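Local atomic coordinates of tyrosyl-tRNA synthetase (Aeropyrum pernix, PDB entry 2CYA), a protein that probably activates tyrosine with ATP and then transfers it to the acceptor end of tRNA(Tyr), as a homodimeric class I aminoacyl-tRNA synthetase. Residues 53-57 and 282-286; 129-134 and 167-171; 141-145 and 192-196; 291-295 and 325-330. All blocks are in the same frame, centred on the assembly; numbering follows the deposited sequence.

In the fold
From the N terminus, the first segment met is 53-57, in the Rossmann-type catalytic domain, and its partner 282-286 follows 225 residues later, so contact 1 closes by far the longest loop. Contacts 2 and 3 both fall within that loop and cross: 129-134 and 141-145 come first, then their partners 167-171 and 192-196 in the same order. They adjoin through Val-170 and Leu-193, tying together the helices near the dimer interface. Contact 4 opens only after contact 1 has closed, joining strand 292-293 to helix 323-346 in the C-terminal part. It touches contact 1 through Phe-285 and Leu-292, whereas the centres of contacts 2 and 4 lie about 47 Å apart.

Contact 1: residues 53-57 and 282-286; sequences LVWMY and YILFA
Val-54 and Ile-283 bring the two backbones to a CA-CA distance of 6.2 Å, and the gap widens toward Tyr-57 and Ala-286, where helix 275-284 has given way to a turn. At the narrow end Val-54 does the touching with CG2, the methyl that lies anti to its carbonyl carbon; this atom sits 3.8 Å from CB of Tyr-282 and also meets CG1 of Ile-283. The Tyr-282 ring itself leads away from the contact and rests on Pro-212. Leu-53 adds a lighter touch, its CD1 lying 4.2 Å from CG2 of Ile-283. Helix 51-64 is the crossover helix between the parallel strands 37-42 and 68-73 of the Rossmann-type sheet, and it starts at the HIGH-like signature of class I synthetases, which includes His-49 and Trp-52, both inferred to bind ATP. The contact thus joins the catalytic domain to the helices that follow the KMSKS region. At the wide end Tyr-57 approaches obliquely, with CD2 3.8 Å from CB of Ala-286, while O of Tyr-282 lies at the ring edge. Beyond the ring a water bridges the remaining gap: it is 2.7 Å from OH of Tyr-57 and donates a hydrogen bond of 2.7 Å to O of Ile-283. Helix 323-346 covers a further side, with Ile-341 against Leu-53 and Val-337 against Tyr-57.

Contact 2: residues 129-134 and 167-171; sequences LVIRVA and LMQVS
Leu-129 opens the contact by laying CD1 4.0 Å from the backbone O of Ser-171. One residue on, Val-130 makes the tightest approach: its CA is 3.2 Å from OG of Ser-171 and its CG2 3.3 Å, while CG1 reaches toward CB of Leu-167 and CG2 also meets CG of Met-168. A turn later Val-133 divides its two methyls, CG2 resting 3.7 Å from the same OG and CG1, anti to its backbone N (chi1 170°), meeting CG1 of Val-170 at 4.1 Å, the two side chains set at a slant to each other. Ala-134 finishes the run with CB 3.9 Å from CD2 of Leu-167. The serine hydroxyl is buried among these valines, yet it is satisfied by its own helix, donating a 2.8 Å hydrogen bond from OG to O of Leu-167; the backbone N of Ser-171 reaches that oxygen from the opposite face of the carbonyl plane. Replacing Ser-171 by an alanine is likely to open a small gap beside Val-130 and Val-133 and to leave the carbonyl of Leu-167 with the backbone N-H alone of these two donors. The axes of segments 129-134 and 167-171 approach to 8.8 Å, their directions 113° apart. Helix 161-175 also carries Gln-169, predicted to bind tyrosine and hydrogen-bonded to Gln-187. Helix 188-198 packs on Val-170, helix 75-80 on Met-168, and Ile-164 and Ala-160 of the second subunit on Leu-167 and Ala-134.

Contact 3: residues 141-145 and 192-196; sequences RVRRA and MLARD
Arg-141 and Leu-193 form the compact part of this contact, their side chains running alongside each other in opposite senses. The leucine CD1 lies 3.8 Å above the centre of the guanidinium and is just as near to CG of Arg-141, so the arginine is packed along its aliphatic stem as well as over one face. A bend at chi2 (65°) folds the chain over the leucine and carries NH2 close to the backbone of helix 188-198, 3.3 Å from CA of Leu-193. Deeper in, CB of Ala-145 reaches CD2 of Leu-193 at 4.3 Å, and Val-170 of helix 161-175 backs the leucine. The outer side is looser and polar. There OD2 of Asp-196 takes a hydrogen bond of 3.0 Å from NH2 of Arg-141 and a weak one of 3.3 Å from NE. It lies near the guanidinium plane but is itself met from above the carboxylate plane, the two planes standing 76° apart. Exposed Arg-144 adds only a long salt bridge, NH2 to OD2 at 3.9 Å, and sets the same NH2 over the rim of the opposite guanidinium face of Arg-141. A leucine in place of Arg-141 would probably cost Asp-196 its close partner in this contact, leaving here the distant charge of Arg-144. Two arginines thus share one carboxylate oxygen, an arrangement that is likely to keep Asp-196 ionised near the C-terminal end of its helix and to offset the closeness of the two positive groups.

Contact 4: residues 291-295 and 325-330; sequences TLRVD and DLKNAV
Leu-292 and Val-294, alternate residues of an extended segment, both turn toward helix 323-346 and meet it around Ala-329. The leucine can be followed outward. Its CB packs against the ring of Phe-285, from the turn after helix 275-284. CG, placed anti to the backbone N (chi1 -175°), comes 4.1 Å from CB of Ala-329. At the branch the methyls part: CD1 lies alongside the helix backbone, 3.6 Å from O of Ala-329, whereas CD2 reaches CD1 of Leu-326 at 4.3 Å. The carbonyl O of Ala-329 is hydrogen-bonded to OG of Ser-333, so the methyl rests against an oxygen that has a polar partner. Val-294 grips the helix with both branches. CG2 sits 3.7 Å from CB of Ala-329, and CG1 lies 3.8 Å from O of Asp-325, one helical turn earlier, and about as close to CB of that residue. The small methyl of Ala-329 is therefore bordered by Leu-292, by Val-294 and by the carbonyl O of Arg-293 at 3.8 Å. Toward the exposed margin the apolar character fades: OD1 of Asp-295 and OD1 of Asp-325 stand 6.2 Å apart as like charges, which probably repel each other mildly. Leu-312 of helix 309-317 touches both Leu-292 and Leu-326, widening the apolar cluster. Strand 292-293 pairs antiparallel with 305-306, so the arrangement is that of a short two-stranded ribbon whose 292-293 strand side packs on a long helix in the C-terminal part of the synthetase, away from the tyrosine and ATP sites.

Contact 1: residues 53-57 and 282-286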
# COMPACT_ATOMS: atom_id res chain seq x y z
N LEU A 53 6.78 -2.15 29.70
CA LEU A 53 7.62 -1.29 30.55
C LEU A 53 9.08 -1.40 30.10
O LEU A 53 9.83 -0.42 30.14
CB LEU A 53 7.47 -1.67 32.03
CG LEU A 53 6.16 -1.32 32.77
CD1 LEU A 53 6.21 -1.86 34.20
CD2 LEU A 53 5.97 0.21 32.81
N VAL A 54 9.48 -2.58 29.64
CA VAL A 54 10.85 -2.78 29.17
C VAL A 54 11.20 -1.79 28.06
O VAL A 54 12.27 -1.16 28.10
CB VAL A 54 11.08 -4.21 28.61
CG1 VAL A 54 12.52 -4.33 28.10
CG2 VAL A 54 10.81 -5.26 29.69
N TRP A 55 10.34 -1.63 27.05
CA TRP A 55 10.71 -0.67 26.02
C TRP A 55 10.48 0.78 26.48
O TRP A 55 11.15 1.69 26.01
CB TRP A 55 9.99 -0.96 24.69
CG TRP A 55 8.49 -0.90 24.66
CD1 TRP A 55 7.63 -1.96 24.59
CD2 TRP A 55 7.68 0.28 24.57
NE1 TRP A 55 6.33 -1.51 24.46
CE2 TRP A 55 6.34 -0.14 24.44
CE3 TRP A 55 7.97 1.66 24.58
CZ2 TRP A 55 5.28 0.77 24.32
CZ3 TRP A 55 6.92 2.56 24.46
CH2 TRP A 55 5.58 2.11 24.33
N MET A 56 9.58 0.99 27.44
CA MET A 56 9.36 2.34 27.94
C MET A 56 10.63 2.81 28.67
O MET A 56 11.06 3.95 28.52
CB MET A 56 8.14 2.39 28.86
CG MET A 56 6.81 2.18 28.14
SD MET A 56 5.41 2.06 29.30
CE MET A 56 3.99 1.86 28.15
N TYR A 57 11.24 1.93 29.45
CA TYR A 57 12.46 2.28 30.17
C TYR A 57 13.59 2.55 29.18
O TYR A 57 14.45 3.40 29.43
CB TYR A 57 12.88 1.13 31.12
CG TYR A 57 11.91 0.89 32.26
CD1 TYR A 57 11.20 1.95 32.85
CD2 TYR A 57 11.75 -0.39 32.80
CE1 TYR A 57 10.36 1.74 33.93
CE2 TYR A 57 10.91 -0.61 33.89
CZ TYR A 57 10.22 0.46 34.46
OH TYR A 57 9.41 0.24 35.56
N TYR A 282 14.57 -7.63 33.76
CA TYR A 282 14.21 -6.55 32.85
C TYR A 282 13.34 -5.43 33.38
O TYR A 282 13.35 -4.33 32.83
CB TYR A 282 13.56 -7.15 31.60
CG TYR A 282 14.49 -8.08 30.85
CD1 TYR A 282 15.81 -7.70 30.59
CD2 TYR A 282 14.07 -9.34 30.42
CE1 TYR A 282 16.68 -8.55 29.92
CE2 TYR A 282 14.94 -10.20 29.75
CZ TYR A 282 16.24 -9.79 29.50
OH TYR A 282 17.11 -10.58 28.78
N ILE A 283 12.60 -5.69 34.45
CA ILE A 283 11.74 -4.69 35.02
C ILE A 283 12.17 -4.23 36.42
O ILE A 283 12.39 -3.04 36.65
CB ILE A 283 10.29 -5.20 35.06
CG1 ILE A 283 9.79 -5.45 33.64
CG2 ILE A 283 9.41 -4.18 35.76
CD1 ILE A 283 8.41 -6.03 33.58
N LEU A 284 12.32 -5.15 37.37
CA LEU A 284 12.68 -4.74 38.73
C LEU A 284 14.09 -4.18 38.83
O LEU A 284 14.28 -3.08 39.35
CB LEU A 284 12.48 -5.89 39.72
CG LEU A 284 11.06 -6.49 39.82
CD1 LEU A 284 11.07 -7.63 40.84
CD2 LEU A 284 10.03 -5.42 40.23
N PHE A 285 15.09 -4.89 38.31
CA PHE A 285 16.46 -4.37 38.37
C PHE A 285 16.79 -3.33 37.29
O PHE A 285 17.92 -2.86 37.17
CB PHE A 285 17.47 -5.51 38.31
CG PHE A 285 17.67 -6.21 39.63
CD1 PHE A 285 16.94 -7.34 39.96
CD2 PHE A 285 18.57 -5.71 40.56
CE1 PHE A 285 17.10 -7.97 41.19
CE2 PHE A 285 18.74 -6.32 41.79
CZ PHE A 285 18.00 -7.45 42.11
N ALA A 286 15.79 -2.97 36.48
CA ALA A 286 15.99 -1.97 35.45
C ALA A 286 16.24 -0.66 36.20
O ALA A 286 16.95 0.23 35.72
CB ALA A 286 14.74 -1.85 34.58
O HOH W 1 11.07 -0.79 37.48

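Contact 2: residues 129-134 and 167-171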
# COMPACT_ATOMS: atom_id res chain seq x y z
N LEU A 129 6.57 7.06 -0.30
CA LEU A 129 7.68 6.23 0.22
C LEU A 129 7.25 4.79 0.32
O LEU A 129 8.03 3.87 0.06
CB LEU A 129 8.12 6.69 1.63
CG LEU A 129 9.31 7.64 1.83
CD1 LEU A 129 9.44 8.02 3.31
CD2 LEU A 129 10.59 6.95 1.36
N VAL A 130 6.01 4.55 0.75
CA VAL A 130 5.55 3.18 0.82
C VAL A 130 5.69 2.53 -0.57
O VAL A 130 6.05 1.35 -0.69
CB VAL A 130 4.10 3.11 1.30
CG1 VAL A 130 3.54 1.73 1.05
CG2 VAL A 130 4.04 3.44 2.79
N ILE A 131 5.43 3.30 -1.61
CA ILE A 131 5.55 2.76 -2.97
C ILE A 131 7.01 2.57 -3.39
O ILE A 131 7.38 1.54 -3.95
CB ILE A 131 4.84 3.66 -3.99
CG1 ILE A 131 3.33 3.59 -3.74
CG2 ILE A 131 5.15 3.19 -5.40
CD1 ILE A 131 2.53 4.43 -4.68
N ARG A 132 7.85 3.56 -3.13
CA ARG A 132 9.25 3.43 -3.50
C ARG A 132 9.88 2.25 -2.75
O ARG A 132 10.70 1.50 -3.31
CB ARG A 132 9.97 4.74 -3.22
CG ARG A 132 9.59 5.81 -4.25
CD ARG A 132 9.94 7.18 -3.78
NE ARG A 132 11.25 7.18 -3.16
CZ ARG A 132 11.64 8.07 -2.25
NH1 ARG A 132 10.80 9.03 -1.87
NH2 ARG A 132 12.85 7.98 -1.71
N VAL A 133 9.47 2.04 -1.50
CA VAL A 133 10.00 0.92 -0.75
C VAL A 133 9.52 -0.38 -1.36
O VAL A 133 10.29 -1.32 -1.49
CB VAL A 133 9.56 0.95 0.74
CG1 VAL A 133 9.94 -0.36 1.39
CG2 VAL A 133 10.24 2.12 1.47
N ALA A 134 8.25 -0.45 -1.74
CA ALA A 134 7.71 -1.66 -2.34
C ALA A 134 8.38 -2.01 -3.68
O ALA A 134 8.41 -3.17 -4.07
CB ALA A 134 6.20 -1.53 -2.53
N LEU A 167 5.86 -2.83 4.82
CA LEU A 167 6.16 -1.74 3.89
C LEU A 167 5.93 -0.42 4.64
O LEU A 167 6.74 0.50 4.56
CB LEU A 167 5.25 -1.84 2.66
CG LEU A 167 5.74 -2.48 1.34
CD1 LEU A 167 6.88 -3.43 1.58
CD2 LEU A 167 4.56 -3.17 0.62
N MET A 168 4.83 -0.35 5.37
CA MET A 168 4.50 0.84 6.14
C MET A 168 5.46 1.02 7.32
O MET A 168 5.83 2.14 7.66
CB MET A 168 3.07 0.76 6.67
CG MET A 168 2.01 1.06 5.59
SD MET A 168 0.35 0.82 6.22
CE MET A 168 0.28 2.17 7.48
N GLN A 169 5.86 -0.09 7.94
CA GLN A 169 6.77 -0.04 9.08
C GLN A 169 8.08 0.59 8.63
O GLN A 169 8.55 1.56 9.24
CB GLN A 169 6.99 -1.44 9.65
CG GLN A 169 7.80 -1.44 10.95
CD GLN A 169 7.49 -2.63 11.85
OE1 GLN A 169 6.85 -3.61 11.42
NE2 GLN A 169 7.93 -2.56 13.11
N VAL A 170 8.65 0.08 7.55
CA VAL A 170 9.90 0.62 7.01
C VAL A 170 9.71 2.09 6.59
O VAL A 170 10.58 2.93 6.82
CB VAL A 170 10.36 -0.21 5.77
CG1 VAL A 170 11.56 0.45 5.12
CG2 VAL A 170 10.70 -1.63 6.20
N SER A 171 8.57 2.40 5.98
CA SER A 171 8.34 3.76 5.54
C SER A 171 8.20 4.73 6.70
O SER A 171 8.54 5.90 6.56
CB SER A 171 7.09 3.84 4.64
OG SER A 171 7.29 3.05 3.48

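Contact 3: residues 141-145 and 192-196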
# COMPACT_ATOMS: atom_id res chain seq x y z
N ARG A 141 11.30 -11.17 -0.69
CA ARG A 141 12.02 -10.43 0.34
C ARG A 141 11.03 -9.94 1.39
O ARG A 141 11.26 -10.10 2.59
CB ARG A 141 12.77 -9.24 -0.27
CG ARG A 141 13.52 -8.39 0.77
CD ARG A 141 14.64 -9.19 1.42
NE ARG A 141 15.20 -8.55 2.62
CZ ARG A 141 14.63 -8.61 3.82
NH1 ARG A 141 13.49 -9.26 4.00
NH2 ARG A 141 15.24 -8.05 4.87
N VAL A 142 9.91 -9.37 0.94
CA VAL A 142 8.89 -8.86 1.85
C VAL A 142 8.19 -9.99 2.59
O VAL A 142 7.76 -9.82 3.73
CB VAL A 142 7.80 -8.05 1.09
CG1 VAL A 142 6.66 -7.70 2.05
CG2 VAL A 142 8.40 -6.79 0.50
N ARG A 143 8.08 -11.14 1.95
CA ARG A 143 7.42 -12.26 2.60
C ARG A 143 8.27 -12.86 3.71
O ARG A 143 7.74 -13.36 4.70
CB ARG A 143 7.05 -13.33 1.57
CG ARG A 143 5.91 -14.23 2.01
CD ARG A 143 5.33 -15.00 0.83
NE ARG A 143 4.22 -15.86 1.23
CZ ARG A 143 3.53 -16.62 0.39
NH1 ARG A 143 3.84 -16.63 -0.91
NH2 ARG A 143 2.53 -17.37 0.83
N ARG A 144 9.59 -12.81 3.56
CA ARG A 144 10.42 -13.37 4.62
C ARG A 144 10.60 -12.35 5.74
O ARG A 144 11.44 -12.51 6.62
CB ARG A 144 11.78 -13.86 4.07
CG ARG A 144 12.85 -12.81 3.78
CD ARG A 144 14.12 -13.51 3.25
NE ARG A 144 15.20 -12.58 2.91
CZ ARG A 144 16.00 -11.98 3.79
NH1 ARG A 144 15.87 -12.20 5.09
NH2 ARG A 144 16.94 -11.15 3.36
N ALA A 145 9.77 -11.31 5.72
CA ALA A 145 9.79 -10.27 6.74
C ALA A 145 8.49 -10.37 7.53
O ALA A 145 8.21 -9.54 8.40
CB ALA A 145 9.91 -8.89 6.11
N MET A 192 15.28 -5.34 9.60
CA MET A 192 16.29 -5.83 8.66
C MET A 192 15.90 -5.43 7.24
O MET A 192 16.75 -5.09 6.43
CB MET A 192 16.44 -7.36 8.74
CG MET A 192 17.01 -7.84 10.08
SD MET A 192 18.53 -6.93 10.53
CE MET A 192 19.74 -7.90 9.59
N LEU A 193 14.61 -5.47 6.94
CA LEU A 193 14.14 -5.07 5.62
C LEU A 193 14.45 -3.59 5.43
O LEU A 193 14.84 -3.16 4.33
CB LEU A 193 12.63 -5.29 5.52
CG LEU A 193 11.98 -4.78 4.23
CD1 LEU A 193 12.65 -5.45 3.02
CD2 LEU A 193 10.49 -5.06 4.26
N ALA A 194 14.27 -2.79 6.48
CA ALA A 194 14.54 -1.35 6.35
C ALA A 194 16.02 -1.13 6.05
O ALA A 194 16.39 -0.34 5.18
CB ALA A 194 14.17 -0.62 7.65
N ARG A 195 16.87 -1.85 6.78
CA ARG A 195 18.32 -1.73 6.59
C ARG A 195 18.75 -2.21 5.21
O ARG A 195 19.65 -1.64 4.60
CB ARG A 195 19.08 -2.54 7.66
CG ARG A 195 19.01 -1.93 9.06
CD ARG A 195 19.64 -2.87 10.09
NE ARG A 195 21.03 -3.21 9.78
CZ ARG A 195 22.07 -2.40 9.97
NH1 ARG A 195 21.90 -1.17 10.47
NH2 ARG A 195 23.28 -2.82 9.64
N ASP A 196 18.10 -3.27 4.72
CA ASP A 196 18.46 -3.82 3.41
C ASP A 196 18.02 -2.94 2.26
O ASP A 196 18.51 -3.07 1.16
CB ASP A 196 17.81 -5.18 3.19
CG ASP A 196 18.59 -6.30 3.84
OD1 ASP A 196 19.74 -6.05 4.26
OD2 ASP A 196 18.05 -7.42 3.91

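Contact 4: residues 291-295 and 325-330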
# COMPACT_ATOMS: atom_id res chain seq x y z
N THR A 291 16.87 -3.18 44.97
CA THR A 291 17.24 -4.26 45.86
C THR A 291 16.08 -5.24 46.00
O THR A 291 14.94 -4.82 46.17
CB THR A 291 17.53 -3.73 47.26
OG1 THR A 291 18.32 -2.54 47.17
CG2 THR A 291 18.28 -4.76 48.07
N LEU A 292 16.36 -6.53 45.95
CA LEU A 292 15.31 -7.53 46.13
C LEU A 292 15.53 -8.29 47.45
O LEU A 292 16.40 -9.15 47.54
CB LEU A 292 15.28 -8.53 44.96
CG LEU A 292 14.12 -9.53 45.01
CD1 LEU A 292 12.82 -8.82 44.69
CD2 LEU A 292 14.35 -10.66 44.01
N ARG A 293 14.73 -7.96 48.46
CA ARG A 293 14.82 -8.59 49.78
C ARG A 293 14.07 -9.93 49.77
O ARG A 293 12.87 -9.96 49.47
CB ARG A 293 14.22 -7.66 50.83
CG ARG A 293 14.03 -8.27 52.22
CD ARG A 293 13.11 -7.39 53.07
NE ARG A 293 13.62 -6.03 53.20
CZ ARG A 293 12.90 -4.99 53.62
NH1 ARG A 293 11.62 -5.15 53.95
NH2 ARG A 293 13.46 -3.78 53.71
N VAL A 294 14.75 -11.03 50.10
CA VAL A 294 14.11 -12.35 50.10
C VAL A 294 14.32 -13.13 51.40
O VAL A 294 15.33 -12.96 52.09
CB VAL A 294 14.64 -13.24 48.95
CG1 VAL A 294 13.84 -14.53 48.88
CG2 VAL A 294 14.57 -12.49 47.64
N ASP A 295 13.35 -13.99 51.73
CA ASP A 295 13.42 -14.82 52.94
C ASP A 295 14.13 -16.15 52.71
O ASP A 295 14.53 -16.82 53.66
CB ASP A 295 12.01 -15.09 53.47
CG ASP A 295 11.41 -13.89 54.17
OD1 ASP A 295 11.32 -12.80 53.55
OD2 ASP A 295 11.02 -14.03 55.35
N ASP A 325 10.04 -18.71 46.92
CA ASP A 325 10.58 -17.54 47.61
C ASP A 325 10.83 -16.40 46.62
O ASP A 325 10.69 -15.23 46.96
CB ASP A 325 11.88 -17.88 48.34
CG ASP A 325 11.63 -18.60 49.66
OD1 ASP A 325 10.77 -18.14 50.45
OD2 ASP A 325 12.32 -19.62 49.90
N LEU A 326 11.23 -16.77 45.40
CA LEU A 326 11.49 -15.78 44.36
C LEU A 326 10.14 -15.17 43.97
O LEU A 326 9.99 -13.96 43.89
CB LEU A 326 12.16 -16.44 43.15
CG LEU A 326 12.51 -15.53 41.96
CD1 LEU A 326 13.63 -14.56 42.33
CD2 LEU A 326 12.93 -16.38 40.79
N LYS A 327 9.15 -16.04 43.75
CA LYS A 327 7.80 -15.62 43.38
C LYS A 327 7.25 -14.53 44.30
O LYS A 327 6.86 -13.45 43.84
CB LYS A 327 6.83 -16.80 43.44
CG LYS A 327 7.10 -17.93 42.47
CD LYS A 327 6.33 -17.76 41.19
CE LYS A 327 6.18 -19.08 40.45
NZ LYS A 327 5.37 -20.08 41.21
N ASN A 328 7.21 -14.81 45.60
CA ASN A 328 6.69 -13.85 46.57
C ASN A 328 7.41 -12.53 46.52
O ASN A 328 6.78 -11.48 46.53
CB ASN A 328 6.80 -14.40 48.00
CG ASN A 328 5.63 -15.29 48.37
OD1 ASN A 328 5.60 -15.86 49.46
ND2 ASN A 328 4.66 -15.41 47.47
N ALA A 329 8.74 -12.60 46.49
CA ALA A 329 9.56 -11.39 46.48
C ALA A 329 9.36 -10.59 45.20
O ALA A 329 9.34 -9.36 45.24
CB ALA A 329 11.04 -11.76 46.64
N VAL A 330 9.23 -11.27 44.07
CA VAL A 330 9.04 -10.59 42.81
C VAL A 330 7.64 -9.99 42.79
O VAL A 330 7.45 -8.85 42.39
CB VAL A 330 9.26 -11.56 41.61
CG1 VAL A 330 8.62 -11.01 40.32
CG2 VAL A 330 10.77 -11.75 41.41